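Local coordinates for protein peptidoglycan-binding domain 1 (Burkholderia, PDB 5NM7) that probably degrades the bacterial cell wall as a phage endolysin, joining a putative peptidoglycan-binding domain to an N-acetylmuramidase-type, lysozyme-like catalytic domain, at residues 17-22 with 28-33; 32-37 with 55-60; 44-47 with 53-56; 49-54 with 62-67. All blocks are in the same frame, centred on the assembly; numbering follows the deposited sequence.

Contact 1: residues 17-22 with 28-33; sequences LQRQLI and LDIDAI. With GLY (glycine), chain D.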
loop_
_atom_site.group_PDB
_atom_site.type_symbol
_atom_site.label_atom_id
_atom_site.label_comp_id
_atom_site.label_asym_id
_atom_site.label_seq_id
_atom_site.Cartn_x
_atom_site.Cartn_y
_atom_site.Cartn_z
ATOM N N LEU A 17 24.131 -4.383 5.856
ATOM C CA LEU A 17 23.338 -3.142 5.833
ATOM C C LEU A 17 24.042 -1.980 6.520
ATOM O O LEU A 17 24.088 -0.863 5.991
ATOM C CB LEU A 17 21.972 -3.372 6.503
ATOM C CG LEU A 17 21.062 -2.158 6.620
ATOM C CD1 LEU A 17 20.557 -1.691 5.253
ATOM C CD2 LEU A 17 19.895 -2.536 7.523
ATOM N N GLN A 18 24.582 -2.223 7.705
ATOM C CA GLN A 18 25.232 -1.173 8.485
ATOM C C GLN A 18 26.427 -0.588 7.696
ATOM O O GLN A 18 26.601 0.627 7.604
ATOM C CB GLN A 18 25.681 -1.712 9.819
ATOM C CG GLN A 18 24.524 -2.010 10.767
ATOM C CD GLN A 18 24.903 -2.826 11.975
ATOM O OE1 GLN A 18 25.819 -3.657 11.941
ATOM N NE2 GLN A 18 24.185 -2.611 13.058
ATOM N N ARG A 19 27.216 -1.466 7.085
ATOM C CA ARG A 19 28.322 -1.000 6.209
ATOM C C ARG A 19 27.839 -0.144 5.048
ATOM O O ARG A 19 28.454 0.894 4.753
ATOM C CB ARG A 19 29.142 -2.183 5.697
ATOM C CG ARG A 19 29.945 -2.814 6.817
ATOM C CD ARG A 19 31.032 -3.763 6.347
ATOM N NE ARG A 19 31.917 -4.012 7.492
ATOM C CZ ARG A 19 31.880 -5.082 8.290
ATOM N NH1 ARG A 19 31.031 -6.087 8.069
ATOM N NH2 ARG A 19 32.722 -5.153 9.323
ATOM N N GLN A 20 26.732 -0.546 4.412
ATOM C CA GLN A 20 26.151 0.212 3.294
ATOM C C GLN A 20 25.646 1.581 3.770
ATOM O O GLN A 20 25.880 2.592 3.110
ATOM C CB GLN A 20 25.041 -0.578 2.614
ATOM C CG GLN A 20 25.421 -1.856 1.891
ATOM C CD GLN A 20 26.333 -1.566 0.712
ATOM O OE1 GLN A 20 25.857 -1.337 -0.418
ATOM N NE2 GLN A 20 27.593 -1.499 0.958
ATOM N N LEU A 21 24.997 1.610 4.930
ATOM C CA LEU A 21 24.563 2.879 5.511
ATOM C C LEU A 21 25.742 3.793 5.818
ATOM O O LEU A 21 25.668 5.002 5.590
ATOM C CB LEU A 21 23.724 2.651 6.765
ATOM C CG LEU A 21 22.389 1.922 6.500
ATOM C CD1 LEU A 21 21.817 1.378 7.791
ATOM C CD2 LEU A 21 21.388 2.872 5.833
ATOM N N ILE A 22 26.824 3.222 6.336
ATOM C CA ILE A 22 28.062 4.000 6.605
ATOM C C ILE A 22 28.669 4.524 5.298
ATOM O O ILE A 22 29.068 5.680 5.250
ATOM C CB ILE A 22 29.089 3.190 7.435
ATOM C CG1 ILE A 22 28.561 2.914 8.850
ATOM C CG2 ILE A 22 30.404 3.955 7.597
ATOM C CD1 ILE A 22 29.148 1.699 9.511
ATOM N N LEU A 28 27.622 4.502 12.552
ATOM C CA LEU A 28 27.085 3.325 13.246
ATOM C C LEU A 28 28.158 2.367 13.677
ATOM O O LEU A 28 29.141 2.193 12.966
ATOM C CB LEU A 28 26.215 2.500 12.284
ATOM C CG LEU A 28 24.866 3.065 11.865
ATOM C CD1 LEU A 28 24.279 2.205 10.755
ATOM C CD2 LEU A 28 23.930 3.117 13.068
ATOM N N ASP A 29 27.912 1.702 14.801
ATOM C CA ASP A 29 28.714 0.559 15.237
ATOM C C ASP A 29 28.286 -0.605 14.329
ATOM O O ASP A 29 27.095 -0.880 14.170
ATOM C CB ASP A 29 28.450 0.231 16.736
ATOM C CG ASP A 29 29.690 -0.286 17.472
ATOM O OD1 ASP A 29 29.690 -0.252 18.730
ATOM O OD2 ASP A 29 30.663 -0.730 16.815
ATOM N N ILE A 30 29.253 -1.284 13.724
ATOM C CA ILE A 30 28.956 -2.442 12.894
ATOM C C ILE A 30 28.941 -3.678 13.801
ATOM O O ILE A 30 29.951 -4.383 13.961
ATOM C CB ILE A 30 29.989 -2.615 11.769
ATOM C CG1 ILE A 30 30.088 -1.343 10.918
ATOM C CG2 ILE A 30 29.619 -3.794 10.882
ATOM C CD1 ILE A 30 31.328 -1.289 10.050
ATOM N N ASP A 31 27.778 -3.949 14.386
ATOM C CA ASP A 31 27.617 -5.019 15.357
ATOM C C ASP A 31 26.595 -6.080 14.945
ATOM O O ASP A 31 26.350 -6.985 15.731
ATOM C CB ASP A 31 27.213 -4.413 16.698
ATOM C CG ASP A 31 25.862 -3.713 16.644
ATOM O OD1 ASP A 31 25.273 -3.638 15.548
ATOM O OD2 ASP A 31 25.425 -3.190 17.676
ATOM N N ALA A 32 26.045 -5.986 13.724
ATOM C CA ALA A 32 25.110 -6.964 13.193
ATOM C C ALA A 32 23.769 -6.993 13.969
ATOM O O ALA A 32 23.051 -7.994 13.914
ATOM C CB ALA A 32 25.757 -8.367 13.147
ATOM N N ILE A 33 23.447 -5.914 14.666
ATOM C CA ILE A 33 22.189 -5.807 15.440
ATOM C C ILE A 33 21.395 -4.625 14.874
ATOM O O ILE A 33 21.852 -3.469 14.907
ATOM C CB ILE A 33 22.440 -5.547 16.937
ATOM C CG1 ILE A 33 23.167 -6.729 17.582
ATOM C CG2 ILE A 33 21.124 -5.285 17.688
ATOM C CD1 ILE A 33 23.794 -6.388 18.922
HETATM N N GLY D . 23.281 -1.815 16.630
HETATM C CA GLY D . 22.688 -1.053 17.749
HETATM C C GLY D . 21.556 -0.183 17.244
HETATM O O GLY D . 21.195 -0.225 16.058
HETATM O OXT GLY D . 20.993 0.571 18.042
#
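Gln18 and Ile30 bring the backbones closest, their CA atoms 5.9 Å apart, where the irregular segment 28-33 passes alongside the helical turn 17-22. The Gln18 side chain, extended beyond CG, lays its amide end against the loop. Its OE1 accepts from Ala32 N at 2.9 Å, the donor tilted 20° from the carbonyl plane, and more weakly from Asp31 N. NE2 gives a straight bond to Asp31 OD1 (2.9 Å), meeting that oxygen nearly along its C-O axis. Asp31 OD1 also takes Ile33 N from above the carboxylate plane, which closes an Asx turn. With both ends of the amide engaged, the flip of Gln18 is fixed, and the carboxylate is steadied for the bound glycine, whose N lies 2.8 Å from Asp31 OD2. An apolar patch flanks this polar centre: Ile22 CD1 presses tightly on Ile30 CG1 (3.5 Å), and Leu21 CD1 meets Leu28 CD1. Ile30 CG2 sits over the centre of one face of the Arg19 guanidinium, 3.6 Å above its plane. Thr38 of helix 36-48 is hydrogen-bonded to Gln18 NE2, while Ala37 and Ala41 pack on Leu28, and the loop thus touches both helix 12-23 and helix 36-48.

Contact 2: residues 32-37 with 55-60; sequences AIYGSA and GIAGPK. With GLY (glycine), chain C; GLY (glycine), chain D.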
loop_
_atom_site.group_PDB
_atom_site.type_symbol
_atom_site.label_atom_id
_atom_site.label_comp_id
_atom_site.label_asym_id
_atom_site.label_seq_id
_atom_site.Cartn_x
_atom_site.Cartn_y
_atom_site.Cartn_z
ATOM N N ALA A 32 26.045 -5.986 13.724
ATOM C CA ALA A 32 25.110 -6.964 13.193
ATOM C C ALA A 32 23.769 -6.993 13.969
ATOM O O ALA A 32 23.051 -7.994 13.914
ATOM C CB ALA A 32 25.757 -8.367 13.147
ATOM N N ILE A 33 23.447 -5.914 14.666
ATOM C CA ILE A 33 22.189 -5.807 15.440
ATOM C C ILE A 33 21.395 -4.625 14.874
ATOM O O ILE A 33 21.852 -3.469 14.907
ATOM C CB ILE A 33 22.440 -5.547 16.937
ATOM C CG1 ILE A 33 23.167 -6.729 17.582
ATOM C CG2 ILE A 33 21.124 -5.285 17.688
ATOM C CD1 ILE A 33 23.794 -6.388 18.922
ATOM N N TYR A 34 20.200 -4.917 14.377
ATOM C CA TYR A 34 19.335 -3.883 13.833
ATOM C C TYR A 34 18.531 -3.355 15.014
ATOM O O TYR A 34 17.423 -3.812 15.276
ATOM C CB TYR A 34 18.438 -4.508 12.748
ATOM C CG TYR A 34 17.788 -3.586 11.762
ATOM C CD1 TYR A 34 17.824 -3.881 10.408
ATOM C CD2 TYR A 34 17.071 -2.455 12.165
ATOM C CE1 TYR A 34 17.191 -3.095 9.483
ATOM C CE2 TYR A 34 16.433 -1.652 11.226
ATOM C CZ TYR A 34 16.501 -1.998 9.876
ATOM O OH TYR A 34 15.886 -1.241 8.896
ATOM N N GLY A 35 19.116 -2.403 15.716
ATOM C CA GLY A 35 18.463 -1.767 16.843
ATOM C C GLY A 35 18.015 -0.381 16.447
ATOM O O GLY A 35 17.940 -0.039 15.252
ATOM N N SER A 36 17.744 0.444 17.455
ATOM C CA SER A 36 17.214 1.779 17.217
ATOM C C SER A 36 18.158 2.683 16.441
ATOM O O SER A 36 17.709 3.516 15.668
ATOM C CB SER A 36 16.785 2.435 18.554
ATOM O OG SER A 36 17.913 2.723 19.372
ATOM N N ALA A 37 19.465 2.569 16.668
ATOM C CA ALA A 37 20.415 3.397 15.933
ATOM C C ALA A 37 20.412 3.021 14.447
ATOM O O ALA A 37 20.495 3.898 13.587
ATOM C CB ALA A 37 21.819 3.289 16.528
ATOM N N GLY A 55 12.068 3.197 8.259
ATOM C CA GLY A 55 13.055 2.463 9.058
ATOM C C GLY A 55 13.140 0.981 8.758
ATOM O O GLY A 55 13.798 0.252 9.496
ATOM N N ILE A 56 12.528 0.537 7.655
ATOM C CA ILE A 56 12.534 -0.846 7.226
ATOM C C ILE A 56 13.357 -0.946 5.957
ATOM O O ILE A 56 13.072 -0.253 4.973
ATOM C CB ILE A 56 11.108 -1.385 6.998
ATOM C CG1 ILE A 56 10.329 -1.350 8.327
ATOM C CG2 ILE A 56 11.127 -2.806 6.469
ATOM C CD1 ILE A 56 8.820 -1.373 8.129
ATOM N N ALA A 57 14.418 -1.768 6.011
ATOM C CA ALA A 57 15.294 -1.931 4.845
ATOM C C ALA A 57 14.692 -2.992 3.962
ATOM O O ALA A 57 15.052 -4.177 4.033
ATOM C CB ALA A 57 16.713 -2.294 5.271
ATOM N N GLY A 58 13.776 -2.567 3.105
ATOM C CA GLY A 58 13.156 -3.491 2.145
ATOM C C GLY A 58 13.763 -3.342 0.768
ATOM O O GLY A 58 14.800 -2.679 0.613
ATOM N N PRO A 59 13.098 -3.896 -0.257
ATOM C CA PRO A 59 13.683 -3.909 -1.618
ATOM C C PRO A 59 13.932 -2.522 -2.201
ATOM O O PRO A 59 14.925 -2.293 -2.904
ATOM C CB PRO A 59 12.654 -4.702 -2.433
ATOM C CG PRO A 59 11.832 -5.431 -1.435
ATOM C CD PRO A 59 11.815 -4.634 -0.200
ATOM N N LYS A 60 13.062 -1.564 -1.893
ATOM C CA LYS A 60 13.257 -0.210 -2.388
ATOM C C LYS A 60 14.469 0.436 -1.770
ATOM O O LYS A 60 15.257 1.097 -2.464
ATOM C CB LYS A 60 12.009 0.656 -2.137
ATOM C CG LYS A 60 10.792 0.137 -2.873
ATOM C CD LYS A 60 9.579 0.946 -2.487
ATOM C CE LYS A 60 8.362 0.461 -3.246
ATOM N NZ LYS A 60 7.148 1.191 -2.796
HETATM N N GLY C . 10.672 0.557 3.274
HETATM C CA GLY C . 10.294 -0.516 2.303
HETATM C C GLY C . 11.347 -0.784 1.239
HETATM O O GLY C . 11.023 -1.424 0.232
HETATM O OXT GLY C . 12.526 -0.408 1.407
HETATM N N GLY D . 23.281 -1.815 16.630
HETATM C CA GLY D . 22.688 -1.053 17.749
HETATM C C GLY D . 21.556 -0.183 17.244
HETATM O O GLY D . 21.195 -0.225 16.058
HETATM O OXT GLY D . 20.993 0.571 18.042
#
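Gly55 offers its carbonyl to the phenol of Tyr34, the one side chain of segment 32-37 that reaches from one loop to the other. Tyr34 OH donates to Gly55 O over a short 2.6 Å, from 43° above the carbonyl plane; with CG anti to the backbone N (chi1 -161°), the ring is carried away from its own loop and presents its edge to the partner. Gly55 itself has a positive phi, a backbone shape that favours glycine. Ile56 turns its side chain away and uses its carbonyl for the amino group of the bound glycine of chain C, 3.1 Å from Ile56 O to the ligand N. At Ala57 the backbone N returns a weak bond to Tyr34 OH, and its CB lies near the ring plane, 4.3 Å from Tyr34 CE1. Ala57 and Tyr34 each centre an inverse gamma turn just ahead of a helix, so the same loop-to-helix design occurs twice in this peptidoglycan-binding module. Gly58 is the N-cap of helix 59-67, as Gly35 is of helix 36-48, and its N bonds weakly to the ligand OXT. Beyond Pro59, Lys60 N donates to the ligand O at 2.9 Å; Ala37 N does likewise to OXT of the chain D glycine.

Contact 3: residues 44-47 with 53-56; sequences AFQA and ADGI. With GLY (glycine), chain C.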
loop_
_atom_site.group_PDB
_atom_site.type_symbol
_atom_site.label_atom_id
_atom_site.label_comp_id
_atom_site.label_asym_id
_atom_site.label_seq_id
_atom_site.Cartn_x
_atom_site.Cartn_y
_atom_site.Cartn_z
ATOM N N ALA A 44 16.900 8.021 8.307
ATOM C CA ALA A 44 17.618 9.177 7.821
ATOM C C ALA A 44 18.045 8.989 6.370
ATOM O O ALA A 44 17.927 9.899 5.551
ATOM C CB ALA A 44 18.817 9.500 8.720
ATOM N N PHE A 45 18.539 7.801 6.029
ATOM C CA PHE A 45 18.879 7.504 4.650
ATOM C C PHE A 45 17.659 7.608 3.730
ATOM O O PHE A 45 17.719 8.206 2.643
ATOM C CB PHE A 45 19.495 6.100 4.515
ATOM C CG PHE A 45 19.730 5.693 3.102
ATOM C CD1 PHE A 45 20.865 6.128 2.412
ATOM C CD2 PHE A 45 18.801 4.908 2.414
ATOM C CE1 PHE A 45 21.033 5.795 1.082
ATOM C CE2 PHE A 45 18.991 4.566 1.099
ATOM C CZ PHE A 45 20.117 5.004 0.430
ATOM N N GLN A 46 16.543 7.036 4.160
ATOM C CA GLN A 46 15.360 7.031 3.315
ATOM C C GLN A 46 14.875 8.456 3.071
ATOM O O GLN A 46 14.582 8.833 1.940
ATOM C CB GLN A 46 14.274 6.187 3.952
ATOM C CG GLN A 46 14.544 4.679 3.921
ATOM C CD GLN A 46 13.688 3.900 4.898
ATOM O OE1 GLN A 46 13.348 4.409 5.981
ATOM N NE2 GLN A 46 13.353 2.673 4.555
ATOM N N ALA A 47 14.849 9.240 4.140
ATOM C CA ALA A 47 14.315 10.604 4.083
ATOM C C ALA A 47 15.118 11.454 3.146
ATOM O O ALA A 47 14.559 12.173 2.325
ATOM C CB ALA A 47 14.271 11.236 5.470
ATOM N N ALA A 53 10.339 7.092 4.664
ATOM C CA ALA A 53 11.157 6.908 5.872
ATOM C C ALA A 53 10.402 6.083 6.882
ATOM O O ALA A 53 9.745 6.629 7.787
ATOM C CB ALA A 53 11.581 8.231 6.449
ATOM N N ASP A 54 10.451 4.774 6.723
ATOM C CA ASP A 54 9.791 3.836 7.646
ATOM C C ASP A 54 10.774 3.040 8.502
ATOM O O ASP A 54 10.363 2.273 9.370
ATOM C CB ASP A 54 8.824 2.885 6.929
ATOM C CG ASP A 54 9.487 2.031 5.854
ATOM O OD1 ASP A 54 10.734 1.961 5.839
ATOM O OD2 ASP A 54 8.734 1.438 5.022
ATOM N N GLY A 55 12.068 3.197 8.259
ATOM C CA GLY A 55 13.055 2.463 9.058
ATOM C C GLY A 55 13.140 0.981 8.758
ATOM O O GLY A 55 13.798 0.252 9.496
ATOM N N ILE A 56 12.528 0.537 7.655
ATOM C CA ILE A 56 12.534 -0.846 7.226
ATOM C C ILE A 56 13.357 -0.946 5.957
ATOM O O ILE A 56 13.072 -0.253 4.973
ATOM C CB ILE A 56 11.108 -1.385 6.998
ATOM C CG1 ILE A 56 10.329 -1.350 8.327
ATOM C CG2 ILE A 56 11.127 -2.806 6.469
ATOM C CD1 ILE A 56 8.820 -1.373 8.129
HETATM N N GLY C . 10.672 0.557 3.274
HETATM C CA GLY C . 10.294 -0.516 2.303
HETATM C C GLY C . 11.347 -0.784 1.239
HETATM O O GLY C . 11.023 -1.424 0.232
HETATM O OXT GLY C . 12.526 -0.408 1.407
#
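Gln46 and Asp54 cross at about a right angle, their amide and carboxylate planes turned 59° from one another. The glutamine has its CG beside the backbone N (chi1 -72°) and then runs out extended, which carries the amide past Ala53 to the turn beyond. There Gln46 OE1 accepts from Gly55 N at 2.9 Å, with the donor in the carbonyl plane and on a lone pair. The same amide sends NE2 to Asp54 OD1 (3.0 Å), a more bent bond that reaches the oxygen on its syn side but 29° out of the carboxylate plane. Ile56 N approaches Asp54 OD1 from the opposite face at 2.9 Å, so two donors grip one oxygen and restrict the rotation of the carboxylate. Asp54 OD2 is thereby directed to the ammonium end of the glycine of chain C, 2.8 Å from the ligand N. Nearer the helix, Ala47 and Ala53 bring their methyl groups together at 4.2 Å, a light apolar contact between the loop and helix 36-48. Thr61 of helix 59-67 gives Gln46 NE2 another hydrogen-bonding partner and also bonds the ligand. The Asp54 side chain forms an Asx turn, here built into the wall of a glycine-binding pocket.

Contact 4: residues 49-54 with 62-67; sequences HGLVAD and WSTLSA. With GLY (glycine), chain C.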
loop_
_atom_site.group_PDB
_atom_site.type_symbol
_atom_site.label_atom_id
_atom_site.label_comp_id
_atom_site.label_asym_id
_atom_site.label_seq_id
_atom_site.Cartn_x
_atom_site.Cartn_y
_atom_site.Cartn_z
ATOM N N HIS A 49 17.082 10.498 0.645
ATOM C CA HIS A 49 17.133 9.997 -0.743
ATOM C C HIS A 49 15.759 9.825 -1.436
ATOM O O HIS A 49 15.663 9.113 -2.426
ATOM C CB HIS A 49 17.908 8.689 -0.789
ATOM C CG HIS A 49 19.341 8.849 -0.436
ATOM N ND1 HIS A 49 19.769 9.053 0.858
ATOM C CD2 HIS A 49 20.448 8.869 -1.211
ATOM C CE1 HIS A 49 21.082 9.191 0.864
ATOM N NE2 HIS A 49 21.518 9.057 -0.373
ATOM N N GLY A 50 14.717 10.453 -0.909
ATOM C CA GLY A 50 13.384 10.402 -1.523
ATOM C C GLY A 50 12.676 9.064 -1.423
ATOM O O GLY A 50 11.931 8.676 -2.326
ATOM N N LEU A 51 12.950 8.315 -0.359
ATOM C CA LEU A 51 12.233 7.091 -0.079
ATOM C C LEU A 51 11.222 7.411 1.018
ATOM O O LEU A 51 11.314 8.423 1.691
ATOM C CB LEU A 51 13.178 6.001 0.421
ATOM C CG LEU A 51 14.191 5.417 -0.574
ATOM C CD1 LEU A 51 15.359 4.813 0.162
ATOM C CD2 LEU A 51 13.558 4.311 -1.372
ATOM N N VAL A 52 10.312 6.497 1.236
ATOM C CA VAL A 52 9.480 6.564 2.443
ATOM C C VAL A 52 10.319 6.192 3.679
ATOM O O VAL A 52 10.900 5.108 3.728
ATOM C CB VAL A 52 8.272 5.636 2.296
ATOM C CG1 VAL A 52 7.543 5.470 3.622
ATOM C CG2 VAL A 52 7.354 6.203 1.215
ATOM N N ALA A 53 10.339 7.092 4.664
ATOM C CA ALA A 53 11.157 6.908 5.872
ATOM C C ALA A 53 10.402 6.083 6.882
ATOM O O ALA A 53 9.745 6.629 7.787
ATOM C CB ALA A 53 11.581 8.231 6.449
ATOM N N ASP A 54 10.451 4.774 6.723
ATOM C CA ASP A 54 9.791 3.836 7.646
ATOM C C ASP A 54 10.774 3.040 8.502
ATOM O O ASP A 54 10.363 2.273 9.370
ATOM C CB ASP A 54 8.824 2.885 6.929
ATOM C CG ASP A 54 9.487 2.031 5.854
ATOM O OD1 ASP A 54 10.734 1.961 5.839
ATOM O OD2 ASP A 54 8.734 1.438 5.022
ATOM N N TRP A 62 17.027 -1.118 -0.362
ATOM C CA TRP A 62 18.195 -1.858 -0.862
ATOM C C TRP A 62 18.630 -1.389 -2.249
ATOM O O TRP A 62 19.834 -1.217 -2.507
ATOM C CB TRP A 62 17.962 -3.357 -0.880
ATOM C CG TRP A 62 18.175 -4.005 0.432
ATOM C CD1 TRP A 62 17.263 -4.684 1.162
ATOM C CD2 TRP A 62 19.398 -4.057 1.167
ATOM N NE1 TRP A 62 17.831 -5.156 2.306
ATOM C CE2 TRP A 62 19.150 -4.802 2.331
ATOM C CE3 TRP A 62 20.688 -3.572 0.932
ATOM C CZ2 TRP A 62 20.125 -5.049 3.282
ATOM C CZ3 TRP A 62 21.662 -3.821 1.860
ATOM C CH2 TRP A 62 21.383 -4.552 3.032
ATOM N N SER A 63 17.666 -1.173 -3.134
ATOM C CA SER A 63 17.976 -0.676 -4.461
ATOM C C SER A 63 18.697 0.679 -4.426
ATOM O O SER A 63 19.685 0.875 -5.128
ATOM C CB SER A 63 16.715 -0.649 -5.349
ATOM O OG SER A 63 17.025 -0.045 -6.580
ATOM N N THR A 64 18.233 1.617 -3.605
ATOM C CA THR A 64 18.893 2.921 -3.508
ATOM C C THR A 64 20.216 2.811 -2.793
ATOM O O THR A 64 21.213 3.448 -3.164
ATOM C CB THR A 64 17.996 3.958 -2.825
ATOM O OG1 THR A 64 16.753 3.983 -3.544
ATOM C CG2 THR A 64 18.637 5.328 -2.872
ATOM N N LEU A 65 20.228 1.970 -1.787
ATOM C CA LEU A 65 21.382 1.887 -0.948
ATOM C C LEU A 65 22.553 1.176 -1.653
ATOM O O LEU A 65 23.732 1.534 -1.431
ATOM C CB LEU A 65 20.956 1.183 0.336
ATOM C CG LEU A 65 21.902 1.187 1.486
ATOM C CD1 LEU A 65 22.278 2.596 1.898
ATOM C CD2 LEU A 65 21.230 0.431 2.610
ATOM N N SER A 66 22.239 0.227 -2.529
ATOM C CA SER A 66 23.246 -0.562 -3.257
ATOM C C SER A 66 23.595 -0.002 -4.629
ATOM O O SER A 66 24.702 -0.273 -5.127
ATOM C CB SER A 66 22.789 -2.014 -3.398
ATOM O OG SER A 66 21.808 -2.162 -4.426
ATOM N N ALA A 67 22.667 0.740 -5.257
ATOM C CA ALA A 67 22.851 1.219 -6.645
ATOM C C ALA A 67 22.525 2.688 -6.904
ATOM O O ALA A 67 22.635 3.146 -8.044
ATOM C CB ALA A 67 22.057 0.339 -7.614
HETATM N N GLY C . 10.672 0.557 3.274
HETATM C CA GLY C . 10.294 -0.516 2.303
HETATM C C GLY C . 11.347 -0.784 1.239
HETATM O O GLY C . 11.023 -1.424 0.232
HETATM O OXT GLY C . 12.526 -0.408 1.407
#
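Leu51 and Thr64 reach toward each other tip to tip, the leucine methyls closing on the threonine hydroxyl and CB. Leu51 CD2 comes to 3.9 Å from Thr64 OG1, and Leu51 CD1 lies 4.1 Å from Thr64 CB. The other branch of the threonine serves a second neighbour: its CG2, anti to the backbone N, meets His49 CB at 4.0 Å. One small side chain thus touches both His49 and Leu51, with contacts that are entirely van der Waals. Thr64 OG1 is engaged with its own side of the structure, bonded to Arg69 O and weakly to Lys60 O, bonds that probably help to hold the rotamer (chi1 -54°) in which CG2 faces the histidine. His49 is positioned in turn by Phe45, through a stack of the two rings and a bond from the imidazole ND1 to Phe45 O. Leu51 also rests on Phe45 and Gln46 of the preceding helix, and on Lys60 and Thr61 of the following one. The positive phi of Gly50, which favours glycine, is consistent with the change of direction after helix 36-48. Within this putative peptidoglycan-binding domain, the contact packs the connection between helices 36-48 and 59-67 against the second of them.

Contacts 1 and 3 are the same device used twice: a helical glutamine braces an Asx turn made by an aspartate beside a bound glycine; the centres of the two contacts lie about 15 Å apart. Contact 2 joins these two sites, since it shares Ala32 and Ile33 with contact 1 and Gly55 and Ile56 with contact 3, and its centre lies about 9 Å from the centre of each. Contact 4, its centre about 7 Å from that of contact 3, shares Ala53 and Asp54 with it. Apolar packing unites the set: Leu17 CD2 touches Tyr34 CE1 at 3.4 Å, Leu17 CD1 meets Leu65 CD2 at 3.5 Å, and Phe45 CZ approaches Thr64 CG2 at 3.6 Å, linking helices 12-23, 36-48 and 59-67, whose neighbouring loops carry these two glycine pockets.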